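PDB 3GNL: uncharacterized protein, DUF633, LMOf2365_1472 from Listeria monocytogenes str. 4b F2365, which is uncharacterised but probably transfers a methyl group to N1 of adenine 22 in tRNA. Local coordinates for residues 32-37 with 60-65; 82-86 with 113-117; 200-204 with 224-228. One frame throughout, in Å; residues are numbered along the deposited sequence. Where two conformers were deposited one is given.

Interaction 1 of 3, residues 32-37 with 60-65; sequences HAYLPC and SAQKQV
His32 and Ala61 bring the two backbones closest, their CA atoms 4.2 Å apart, and the gap widens to 6.7 Å between the CA atoms of Cys37 and Val65. Residues 32-37 leave a loop through His32 and Ala33, both with left-handed backbone angles, and Ala33 takes the N-cap position of helix 34-41; residues 60-65 run within helix 55-67. The contact joins the loop after strand 23-28 to helix 55-67. In class I methyltransferases the turn after the first strand usually helps to form the S-adenosylmethionine pocket, and the same is probable here.

Gln64 carries the middle of the contact. The backbone brings its CB, and chi1 (171°, CG anti to the backbone N) its CG, to 3.1 Å from His32 O. A bend at chi2 (66°) then turns the amide to the edge of the Tyr34 ring, where Gln64 OE1 lies 3.6 Å from Tyr34 CE1 with amide and ring planes 66° apart. The rest of the contact is largely apolar: Ala33 CB meets Val65 CG2 at 3.7 Å and Ala61 CB at 4.0 Å, while Cys37 SG sits against the CG of Gln64 and the CA of Val65. Ser60 CB approaches the His32 imidazole obliquely, 3.6 Å from His32 CD2. Val65 and Ala61 also touch Val76 of strand 74-78.

No hydrogen bond spans the segments, and Gln64 NE2 is bonded elsewhere; the pairing rests on close-fitting small side chains and on Gln64 methylenes against a carbonyl oxygen.

Interaction 2 of 3, residues 82-86 with 113-117; sequences LAVIE and AKLAG
Lys114 NZ binds two backbone carbonyls, Leu82 O and Ile85 O, and the planes of these groups show how differently each is used. At Leu82 O, two donors come from opposite faces of the plane: Ile85 N, within the same segment, on one, and Lys114 NZ on the other, at 3.1 Å, tilted 31° from the plane with a C=O...N angle of 124°. At Ile85 O the ammonium nitrogen lies in the carbonyl plane, 2.7 Å away, and the angle opens to 158°. Bends at chi2 and chi4 carry the lysine chain past Leu82 O, which its CG approaches to 3.5 Å, and on to Ile85 O, leaving the nitrogen within reach of both oxygens.

Residues 82-86 belong to the connection that leaves strand 74-78, at the sheet edge, and leads to strand 93-99; residues 113-117 lie between helix 101-110 and strand 120-125. In this Rossmann-type sheet the contact thus joins two successive crossovers, with Ile85 and Leu115 both resting on Ile94.

Beside the polar grip, Leu82 CB packs 3.9 Å from Lys114 CB, where the two side chains pass with opposite headings, and Leu82 CD1 reaches Leu115 CD2 at 4.2 Å. Glu86 runs alongside the lysine, with the same heading; its OE2 stays 4.3 Å from Lys114 NZ, too far for a salt bridge, though its charge probably still favours the ammonium group.

Interaction 3 of 3, residues 200-204 with 224-228; sequences WQNII and LEHKI
Lys227 lies over one face of the Trp200 indole. The CB of Lys227 stands 3.8 Å from the centroid of the six-membered ring of Trp200 and only 18° off the ring normal, a CH-pi contact. Further out, Lys227 CD lies towards the rim of the ring, 3.7 Å from Trp200 CZ2, so the aliphatic part of the lysine is laid over the indole at about a right angle to the tryptophan side chain, while the amino end leads away from residues 200-204. Trp200 holds CG beside its backbone N (chi1 -67°), which swings the indole across to the facing helix; at its pyrrole end Trp200 CD1 takes Leu224 CD2 at 3.4 Å.

Leu224 divides its branches. CD2 goes to the indole, whereas CD1 meets Ile203 CG2 at 3.6 Å, the methyl that stands anti to the backbone N of Ile203. Ile204 has the opposite branch engaged: CG1 is anti to its carbonyl carbon and the chain is extended beyond it, which sends CD1 tip to tip with Ile228 CD1 at 3.6 Å and also against Leu224 CB at 3.8 Å. Ile228 CG1 in turn closes on Trp200 CB at 3.7 Å.

The segment axes, 9.6 Å apart, run nearly antiparallel (153° between their N-to-C directions); the successive helices 187-208 and 215-235 pack side by side as a helical hairpin, consistent with the coiled-coil-like C-terminal part of TrmK methyltransferases. Helix 172-177 lies against the indole, its Phe176 touching Trp200 and Lys227, while Val231 and Ile221 of helix 215-235 add to the packing of Trp200 and Ile204 respectively.

From the N terminus the three contacts close in series, and none nests within or crosses another. Interaction 1 closes a loop of 22 intervening residues that includes strand 45-52, joining the helices that follow the first two strands. Interaction 2 opens after strand 74-78 and takes in strand 93-99 and helix 101-110, joining the connections ahead of two adjacent parallel strands. Interaction 3 closes a loop of 19 residues, the end of helix 187-208, the turn and the start of helix 215-235. The first two lie in the helices and loops flanking the Rossmann-type sheet, their centres about 20 Å apart; the third lies on the opposite side of the chain's centre from both, on the helical hairpin.

Interaction 1 of 3, residues 32-37 with 60-65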
loop_
_atom_site.group_PDB
_atom_site.type_symbol
_atom_site.label_atom_id
_atom_site.label_comp_id
_atom_site.label_asym_id
_atom_site.label_seq_id
_atom_site.Cartn_x
_atom_site.Cartn_y
_atom_site.Cartn_z
ATOM N N HIS A 32 14.296 7.033 -4.193
ATOM C CA HIS A 32 15.345 7.382 -5.168
ATOM C C HIS A 32 14.912 7.450 -6.643
ATOM O O HIS A 32 15.770 7.499 -7.530
ATOM C CB HIS A 32 16.554 6.478 -5.044
ATOM C CG HIS A 32 17.282 6.594 -3.731
ATOM N ND1 HIS A 32 16.744 6.156 -2.541
ATOM C CD2 HIS A 32 18.514 7.067 -3.439
ATOM C CE1 HIS A 32 17.609 6.382 -1.559
ATOM N NE2 HIS A 32 18.697 6.917 -2.082
ATOM N N ALA A 33 13.599 7.535 -6.902
ATOM C CA ALA A 33 13.072 7.471 -8.261
ATOM C C ALA A 33 13.471 6.153 -8.937
ATOM O O ALA A 33 13.434 6.114 -10.179
ATOM C CB ALA A 33 13.560 8.681 -9.078
ATOM N N TYR A 34 13.844 5.120 -8.180
ATOM C CA TYR A 34 14.231 3.845 -8.803
ATOM C C TYR A 34 13.073 3.302 -9.634
ATOM O O TYR A 34 13.276 2.871 -10.807
ATOM C CB TYR A 34 14.590 2.768 -7.770
ATOM C CG TYR A 34 15.839 2.980 -6.969
ATOM C CD1 TYR A 34 16.981 3.508 -7.550
ATOM C CD2 TYR A 34 15.871 2.623 -5.628
ATOM C CE1 TYR A 34 18.157 3.679 -6.796
ATOM C CE2 TYR A 34 17.036 2.813 -4.858
ATOM C CZ TYR A 34 18.156 3.352 -5.473
ATOM O OH TYR A 34 19.296 3.533 -4.735
ATOM N N LEU A 35 11.882 3.284 -9.041
ATOM C CA LEU A 35 10.717 2.741 -9.744
ATOM C C LEU A 35 10.345 3.532 -11.008
ATOM O O LEU A 35 10.179 2.921 -12.072
ATOM C CB LEU A 35 9.562 2.505 -8.753
ATOM C CG LEU A 35 8.238 2.029 -9.347
ATOM C CD1 LEU A 35 7.447 1.197 -8.315
ATOM C CD2 LEU A 35 7.388 3.118 -9.913
ATOM N N PRO A 36 10.270 4.870 -10.945
ATOM C CA PRO A 36 10.027 5.668 -12.158
ATOM C C PRO A 36 11.065 5.416 -13.208
ATOM O O PRO A 36 10.720 5.285 -14.395
ATOM C CB PRO A 36 10.117 7.093 -11.651
ATOM C CG PRO A 36 9.668 7.008 -10.206
ATOM C CD PRO A 36 10.195 5.682 -9.719
ATOM N N CYS A 37 12.333 5.308 -12.831
ATOM C CA CYS A 37 13.372 5.071 -13.848
ATOM C C CYS A 37 13.167 3.708 -14.480
ATOM O O CYS A 37 13.261 3.592 -15.698
ATOM C CB CYS A 37 14.775 5.198 -13.270
ATOM S SG CYS A 37 15.266 6.953 -12.840
ATOM N N SER A 60 18.521 12.978 -3.870
ATOM C CA SER A 60 18.855 11.616 -4.258
ATOM C C SER A 60 18.043 11.235 -5.499
ATOM O O SER A 60 18.553 10.583 -6.424
ATOM C CB SER A 60 18.511 10.683 -3.106
ATOM O OG SER A 60 19.535 10.653 -2.120
ATOM N N ALA A 61 16.754 11.623 -5.519
ATOM C CA ALA A 61 15.904 11.273 -6.672
ATOM C C ALA A 61 16.298 12.061 -7.914
ATOM O O ALA A 61 16.361 11.481 -9.015
ATOM C CB ALA A 61 14.425 11.457 -6.355
ATOM N N GLN A 62 16.597 13.358 -7.754
ATOM C CA GLN A 62 17.091 14.173 -8.874
ATOM C C GLN A 62 18.342 13.558 -9.481
ATOM O O GLN A 62 18.446 13.482 -10.730
ATOM C CB GLN A 62 17.422 15.589 -8.408
ATOM C CG GLN A 62 16.244 16.524 -8.296
ATOM C CD GLN A 62 16.622 17.870 -7.651
ATOM O OE1 GLN A 62 17.196 17.899 -6.558
ATOM N NE2 GLN A 62 16.317 18.985 -8.337
ATOM N N LYS A 63 19.250 13.093 -8.626
ATOM C CA LYS A 63 20.534 12.544 -9.102
ATOM C C LYS A 63 20.352 11.221 -9.800
ATOM O O LYS A 63 21.001 10.978 -10.795
ATOM C CB LYS A 63 21.580 12.439 -8.001
ATOM C CG LYS A 63 22.115 13.814 -7.582
ATOM C CD LYS A 63 23.155 13.672 -6.508
ATOM C CE LYS A 63 23.784 15.030 -6.101
ATOM N NZ LYS A 63 24.829 15.500 -7.080
ATOM N N GLN A 64 19.432 10.389 -9.325
ATOM C CA GLN A 64 19.186 9.114 -9.993
ATOM C C GLN A 64 18.597 9.348 -11.388
ATOM O O GLN A 64 18.992 8.652 -12.356
ATOM C CB GLN A 64 18.254 8.243 -9.136
ATOM C CG GLN A 64 17.752 6.978 -9.827
ATOM C CD GLN A 64 18.849 5.976 -10.132
ATOM O OE1 GLN A 64 19.732 5.719 -9.323
ATOM N NE2 GLN A 64 18.778 5.386 -11.315
ATOM N N VAL A 65 17.686 10.306 -11.515
ATOM C CA VAL A 65 17.006 10.607 -12.783
ATOM C C VAL A 65 18.076 11.112 -13.779
ATOM O O VAL A 65 18.092 10.667 -14.935
ATOM C CB VAL A 65 15.831 11.621 -12.621
ATOM C CG1 VAL A 65 15.311 12.136 -13.959
ATOM C CG2 VAL A 65 14.678 10.931 -11.824
#

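Interaction 2 of 3, residues 82-86 with 113-117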
loop_
_atom_site.group_PDB
_atom_site.type_symbol
_atom_site.label_atom_id
_atom_site.label_comp_id
_atom_site.label_asym_id
_atom_site.label_seq_id
_atom_site.Cartn_x
_atom_site.Cartn_y
_atom_site.Cartn_z
ATOM N N LEU A 82 0.148 14.588 -2.536
ATOM C CA LEU A 82 -0.286 14.819 -3.929
ATOM C C LEU A 82 -0.161 16.282 -4.403
ATOM O O LEU A 82 -0.597 16.553 -5.522
ATOM C CB LEU A 82 -1.686 14.275 -4.214
ATOM C CG LEU A 82 -1.983 12.817 -3.801
ATOM C CD1 LEU A 82 -3.328 12.347 -4.275
ATOM C CD2 LEU A 82 -0.849 11.872 -4.274
ATOM N N ALA A 83 0.439 17.146 -3.578
ATOM C CA ALA A 83 0.755 18.566 -3.937
ATOM C C ALA A 83 1.695 18.613 -5.154
ATOM O O ALA A 83 1.802 19.643 -5.836
ATOM C CB ALA A 83 1.372 19.302 -2.772
ATOM N N VAL A 84 2.351 17.499 -5.452
ATOM C CA VAL A 84 3.274 17.479 -6.578
ATOM C C VAL A 84 2.560 17.213 -7.900
ATOM O O VAL A 84 3.177 17.307 -8.958
ATOM C CB VAL A 84 4.447 16.478 -6.371
ATOM C CG1 VAL A 84 5.284 16.841 -5.139
ATOM C CG2 VAL A 84 3.922 14.981 -6.359
ATOM N N ILE A 85 1.275 16.896 -7.856
ATOM C CA ILE A 85 0.496 16.585 -9.051
ATOM C C ILE A 85 -0.329 17.798 -9.454
ATOM O O ILE A 85 -0.869 18.504 -8.608
ATOM C CB ILE A 85 -0.468 15.383 -8.833
ATOM C CG1 ILE A 85 0.303 14.084 -8.614
ATOM C CG2 ILE A 85 -1.403 15.192 -10.019
ATOM C CD1 ILE A 85 -0.635 12.907 -8.364
ATOM N N GLU A 86 -0.426 18.025 -10.758
ATOM C CA GLU A 86 -1.289 19.085 -11.259
ATOM C C GLU A 86 -2.232 18.500 -12.307
ATOM O O GLU A 86 -1.906 17.496 -12.963
ATOM C CB GLU A 86 -0.433 20.221 -11.823
ATOM C CG GLU A 86 -0.901 21.601 -11.419
ATOM C CD GLU A 86 -0.634 21.923 -9.952
ATOM O OE1 GLU A 86 0.551 21.957 -9.543
ATOM O OE2 GLU A 86 -1.620 22.164 -9.212
ATOM N N ALA A 113 -8.640 16.062 -4.631
ATOM C CA ALA A 113 -8.823 16.802 -5.889
ATOM C C ALA A 113 -7.898 16.261 -6.973
ATOM O O ALA A 113 -8.256 16.192 -8.168
ATOM C CB ALA A 113 -8.554 18.272 -5.652
ATOM N N LYS A 114 -6.712 15.851 -6.545
ATOM C CA LYS A 114 -5.689 15.410 -7.464
ATOM C C LYS A 114 -5.967 14.034 -8.038
ATOM O O LYS A 114 -5.256 13.573 -8.918
ATOM C CB LYS A 114 -4.324 15.488 -6.789
ATOM C CG LYS A 114 -3.993 16.854 -6.211
ATOM C CD LYS A 114 -4.013 17.921 -7.345
ATOM C CE LYS A 114 -3.408 19.246 -6.911
ATOM N NZ LYS A 114 -2.065 19.139 -6.215
ATOM N N LEU A 115 -7.013 13.372 -7.543
ATOM C CA LEU A 115 -7.430 12.088 -8.081
ATOM C C LEU A 115 -8.275 12.208 -9.363
ATOM O O LEU A 115 -8.573 11.218 -9.993
ATOM C CB LEU A 115 -8.179 11.265 -7.023
ATOM C CG LEU A 115 -7.364 10.880 -5.793
ATOM C CD1 LEU A 115 -8.280 10.242 -4.742
ATOM C CD2 LEU A 115 -6.243 9.953 -6.227
ATOM N N ALA A 116 -8.632 13.437 -9.732
ATOM C CA ALA A 116 -9.352 13.714 -10.987
ATOM C C ALA A 116 -8.635 13.093 -12.196
ATOM O O ALA A 116 -7.456 13.361 -12.438
ATOM C CB ALA A 116 -9.518 15.222 -11.172
ATOM N N GLY A 117 -9.335 12.233 -12.915
ATOM C CA GLY A 117 -8.787 11.591 -14.079
ATOM C C GLY A 117 -7.867 10.397 -13.881
ATOM O O GLY A 117 -7.594 9.668 -14.832
#

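Interaction 3 of 3, residues 200-204 with 224-228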
loop_
_atom_site.group_PDB
_atom_site.type_symbol
_atom_site.label_atom_id
_atom_site.label_comp_id
_atom_site.label_asym_id
_atom_site.label_seq_id
_atom_site.Cartn_x
_atom_site.Cartn_y
_atom_site.Cartn_z
ATOM N N TRP A 200 -1.685 -12.919 19.331
ATOM C CA TRP A 200 -2.882 -12.422 20.001
ATOM C C TRP A 200 -3.386 -13.386 21.096
ATOM O O TRP A 200 -3.729 -12.904 22.180
ATOM C CB TRP A 200 -3.977 -12.199 18.942
ATOM C CG TRP A 200 -3.638 -11.079 17.973
ATOM C CD1 TRP A 200 -2.914 -9.943 18.228
ATOM C CD2 TRP A 200 -4.079 -10.997 16.604
ATOM N NE1 TRP A 200 -2.841 -9.157 17.055
ATOM C CE2 TRP A 200 -3.533 -9.806 16.067
ATOM C CE3 TRP A 200 -4.849 -11.844 15.781
ATOM C CZ2 TRP A 200 -3.760 -9.420 14.728
ATOM C CZ3 TRP A 200 -5.036 -11.460 14.414
ATOM C CH2 TRP A 200 -4.474 -10.276 13.936
ATOM N N GLN A 201 -3.370 -14.701 20.846
ATOM C CA GLN A 201 -3.794 -15.700 21.851
ATOM C C GLN A 201 -2.840 -15.635 23.006
ATOM O O GLN A 201 -3.282 -15.697 24.168
ATOM C CB GLN A 201 -3.756 -17.119 21.287
ATOM C CG GLN A 201 -4.701 -17.346 20.124
ATOM C CD GLN A 201 -4.493 -18.670 19.384
ATOM O OE1 GLN A 201 -3.517 -19.413 19.611
ATOM N NE2 GLN A 201 -5.410 -18.964 18.470
ATOM N N ASN A 202 -1.550 -15.483 22.710
ATOM C CA ASN A 202 -0.590 -15.403 23.813
ATOM C C ASN A 202 -0.820 -14.167 24.678
ATOM O O ASN A 202 -0.684 -14.219 25.915
ATOM C CB ASN A 202 0.851 -15.449 23.305
ATOM C CG ASN A 202 1.228 -16.794 22.667
ATOM O OD1 ASN A 202 0.574 -17.802 22.883
ATOM N ND2 ASN A 202 2.306 -16.788 21.903
ATOM N N ILE A 203 -1.180 -13.042 24.049
ATOM C CA ILE A 203 -1.402 -11.816 24.785
ATOM C C ILE A 203 -2.610 -12.019 25.687
ATOM O O ILE A 203 -2.595 -11.565 26.828
ATOM C CB ILE A 203 -1.635 -10.601 23.857
ATOM C CG1 ILE A 203 -0.349 -10.308 23.072
ATOM C CG2 ILE A 203 -2.041 -9.322 24.658
ATOM C CD1 ILE A 203 -0.612 -9.324 21.933
ATOM N N ILE A 204 -3.677 -12.605 25.163
ATOM C CA ILE A 204 -4.841 -12.853 26.036
ATOM C C ILE A 204 -4.464 -13.628 27.285
ATOM O O ILE A 204 -4.896 -13.246 28.391
ATOM C CB ILE A 204 -5.960 -13.591 25.297
ATOM C CG1 ILE A 204 -6.578 -12.636 24.275
ATOM C CG2 ILE A 204 -7.060 -14.027 26.278
ATOM C CD1 ILE A 204 -7.474 -13.312 23.310
ATOM N N LEU A 224 -8.897 -8.624 20.891
ATOM C CA LEU A 224 -8.025 -9.714 20.457
ATOM C C LEU A 224 -8.826 -10.973 20.100
ATOM O O LEU A 224 -8.515 -11.679 19.119
ATOM C CB LEU A 224 -6.986 -10.026 21.545
ATOM C CG LEU A 224 -5.964 -8.926 21.788
ATOM C CD1 LEU A 224 -5.280 -9.196 23.134
ATOM C CD2 LEU A 224 -4.936 -8.857 20.670
ATOM N N GLU A 225 -9.864 -11.301 20.886
ATOM C CA GLU A 225 -10.729 -12.443 20.539
ATOM C C GLU A 225 -11.367 -12.285 19.151
ATOM O O GLU A 225 -11.453 -13.262 18.411
ATOM C CB GLU A 225 -11.820 -12.687 21.590
ATOM C CG GLU A 225 -11.258 -13.258 22.906
ATOM C CD GLU A 225 -12.271 -13.216 24.060
ATOM O OE1 GLU A 225 -13.212 -12.394 24.029
ATOM O OE2 GLU A 225 -12.091 -14.006 25.006
ATOM N N HIS A 226 -11.781 -11.061 18.848
ATOM C CA HIS A 226 -12.419 -10.732 17.556
ATOM C C HIS A 226 -11.425 -10.945 16.417
ATOM O O HIS A 226 -11.754 -11.563 15.386
ATOM C CB HIS A 226 -12.907 -9.272 17.548
ATOM C CG HIS A 226 -13.538 -8.826 16.254
ATOM N ND1 HIS A 226 -14.590 -9.495 15.655
ATOM C CD2 HIS A 226 -13.306 -7.732 15.481
ATOM C CE1 HIS A 226 -14.956 -8.854 14.553
ATOM N NE2 HIS A 226 -14.196 -7.779 14.428
ATOM N N LYS A 227 -10.205 -10.451 16.614
ATOM C CA LYS A 227 -9.190 -10.636 15.599
ATOM C C LYS A 227 -8.819 -12.097 15.382
ATOM O O LYS A 227 -8.680 -12.555 14.247
ATOM C CB LYS A 227 -7.932 -9.823 15.902
ATOM C CG LYS A 227 -8.107 -8.289 15.932
ATOM C CD LYS A 227 -6.710 -7.704 16.132
ATOM C CE LYS A 227 -6.717 -6.441 16.913
ATOM N NZ LYS A 227 -6.432 -5.286 16.058
ATOM N N ILE A 228 -8.678 -12.856 16.465
ATOM C CA ILE A 228 -8.385 -14.282 16.331
ATOM C C ILE A 228 -9.532 -15.007 15.576
ATOM O O ILE A 228 -9.283 -15.845 14.726
ATOM C CB ILE A 228 -8.155 -14.948 17.761
ATOM C CG1 ILE A 228 -6.893 -14.407 18.434
ATOM C CG2 ILE A 228 -8.160 -16.453 17.699
ATOM C CD1 ILE A 228 -6.980 -14.592 19.961
#